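Local coordinates for DUF655 domain-containing protein (Archaeoglobus fulgidus, PDB 2I5H), which is of unknown function, though its family belongs to the helix-hairpin-helix clan, which makes a role in nucleic-acid binding possible, at residues E92-P96 with A97-E101. Residues are numbered along the deposited sequence; the frame is centred on the assembly and turned at random.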
loop_
_atom_site.group_PDB
_atom_site.type_symbol
_atom_site.label_atom_id
_atom_site.label_comp_id
_atom_site.label_asym_id
_atom_site.label_seq_id
_atom_site.Cartn_x
_atom_site.Cartn_y
_atom_site.Cartn_z
ATOM N N GLU A 92 2.353 -13.736 1.073
ATOM C CA GLU A 92 3.078 -14.874 0.502
ATOM C C GLU A 92 2.576 -15.314 -0.865
ATOM O O GLU A 92 3.301 -15.958 -1.619
ATOM C CB GLU A 92 3.028 -16.071 1.456
ATOM C CG GLU A 92 1.630 -16.643 1.672
ATOM C CD GLU A 92 1.582 -17.656 2.794
ATOM O OE1 GLU A 92 1.691 -18.873 2.523
ATOM O OE2 GLU A 92 1.443 -17.227 3.955
ATOM N N ASP A 93 1.334 -14.970 -1.183
ATOM C CA ASP A 93 0.758 -15.352 -2.467
ATOM C C ASP A 93 1.193 -14.443 -3.605
ATOM O O ASP A 93 0.923 -14.734 -4.767
ATOM C CB ASP A 93 -0.769 -15.367 -2.366
ATOM C CG ASP A 93 -1.260 -16.299 -1.278
ATOM O OD1 ASP A 93 -0.961 -17.509 -1.368
ATOM O OD2 ASP A 93 -1.935 -15.827 -0.341
ATOM N N LEU A 94 1.852 -13.339 -3.273
ATOM C CA LEU A 94 2.328 -12.422 -4.301
ATOM C C LEU A 94 3.493 -13.055 -5.050
ATOM O O LEU A 94 4.289 -13.793 -4.464
ATOM C CB LEU A 94 2.799 -11.103 -3.683
ATOM C CG LEU A 94 1.755 -10.170 -3.066
ATOM C CD1 LEU A 94 2.468 -8.994 -2.414
ATOM C CD2 LEU A 94 0.786 -9.680 -4.153
ATOM N N THR A 95 3.581 -12.779 -6.346
ATOM C CA THR A 95 4.683 -13.299 -7.149
ATOM C C THR A 95 5.939 -12.557 -6.697
ATOM O O THR A 95 5.855 -11.552 -5.996
ATOM C CB THR A 95 4.485 -13.011 -8.652
ATOM O OG1 THR A 95 4.430 -11.593 -8.861
ATOM C CG2 THR A 95 3.213 -13.660 -9.167
ATOM N N PRO A 96 7.126 -13.051 -7.082
ATOM C CA PRO A 96 8.371 -12.384 -6.690
ATOM C C PRO A 96 8.403 -10.956 -7.224
ATOM O O PRO A 96 8.822 -10.027 -6.532
ATOM C CB PRO A 96 9.443 -13.260 -7.331
ATOM C CG PRO A 96 8.829 -14.631 -7.249
ATOM C CD PRO A 96 7.405 -14.355 -7.709
ATOM N N ALA A 97 7.949 -10.794 -8.461
ATOM C CA ALA A 97 7.912 -9.487 -9.102
ATOM C C ALA A 97 6.956 -8.572 -8.344
ATOM O O ALA A 97 7.262 -7.407 -8.105
ATOM C CB ALA A 97 7.468 -9.634 -10.549
ATOM N N ALA A 98 5.801 -9.104 -7.955
ATOM C CA ALA A 98 4.831 -8.305 -7.216
ATOM C C ALA A 98 5.388 -7.850 -5.866
ATOM O O ALA A 98 5.160 -6.713 -5.444
ATOM C CB ALA A 98 3.554 -9.098 -7.013
ATOM N N LYS A 99 6.109 -8.739 -5.185
ATOM C CA LYS A 99 6.689 -8.389 -3.896
ATOM C C LYS A 99 7.715 -7.269 -4.059
ATOM O O LYS A 99 7.778 -6.344 -3.245
ATOM C CB LYS A 99 7.358 -9.609 -3.250
ATOM C CG LYS A 99 6.392 -10.689 -2.772
ATOM C CD LYS A 99 7.137 -11.755 -1.992
ATOM C CE LYS A 99 6.204 -12.842 -1.492
ATOM N NZ LYS A 99 6.964 -13.876 -0.740
ATOM N N THR A 100 8.523 -7.350 -5.110
ATOM C CA THR A 100 9.526 -6.319 -5.345
ATOM C C THR A 100 8.872 -4.966 -5.610
ATOM O O THR A 100 9.341 -3.939 -5.130
ATOM C CB THR A 100 10.415 -6.654 -6.552
ATOM O OG1 THR A 100 11.031 -7.929 -6.353
ATOM C CG2 THR A 100 11.499 -5.591 -6.725
ATOM N N GLU A 101 7.777 -4.975 -6.365
ATOM C CA GLU A 101 7.088 -3.739 -6.708
ATOM C C GLU A 101 6.217 -3.158 -5.603
ATOM O O GLU A 101 5.994 -1.955 -5.572
ATOM C CB GLU A 101 6.220 -3.937 -7.960
ATOM C CG GLU A 101 6.976 -4.287 -9.237
ATOM C CD GLU A 101 7.977 -3.220 -9.660
ATOM O OE1 GLU A 101 7.779 -2.033 -9.333
ATOM O OE2 GLU A 101 8.963 -3.573 -10.340
HETATM O O HOH W 1 5.660 -16.902 -1.028
#
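The carbonyl oxygen of P96 is gripped twice by T100, one turn further along the helix. The amide of T100 gives the ordinary helical bond, N to P96 O at 3.0 Å, and its hydroxyl bends back to donate to the same oxygen, OG1 to P96 O at 3.1 Å. The two donors arrive from opposite faces of the carbonyl plane, the hydroxyl tilted further from it, by 33°. With chi1 at -57°, OG1 lies beside its own backbone N, which brings it back toward the preceding turn, a common way for a helical threonine to satisfy its hydroxyl.

T95 is the N-cap. T95 OG1, set between backbone N and carbonyl carbon (chi1 61°), accepts from A98 N at 3.0 Å, an amide of the first turn, where the N-cap side chain takes a place that a preceding turn would fill. The same hydroxyl is hydrogen-bonded to D25, while T95 O receives K99 N at 2.9 Å and starts the regular ladder. P96 suits the first helical position because its ring restricts phi to a helical value and its nitrogen, lacking a hydrogen, needs no acceptor there.

Ahead of the cap, L94 CB packs on A98 CB at 4.0 Å; alanine is small enough to let the leucine lie close. The methylenes of K99 run extended back past L94, with CG 3.7 Å from L94 CB, and carry NZ toward the 3-10 turn, where a water accepts weakly from it and donates to E92 O.

D93 O and T95 N both bond the side chain of Q46 on strand 44-49. L94 and A98 rest on L24 of strand 20-27, so the beginning of helix 96-111, reached from strand 82-88 through the loop that holds the 3-10 turn, is fastened against the antiparallel sheet.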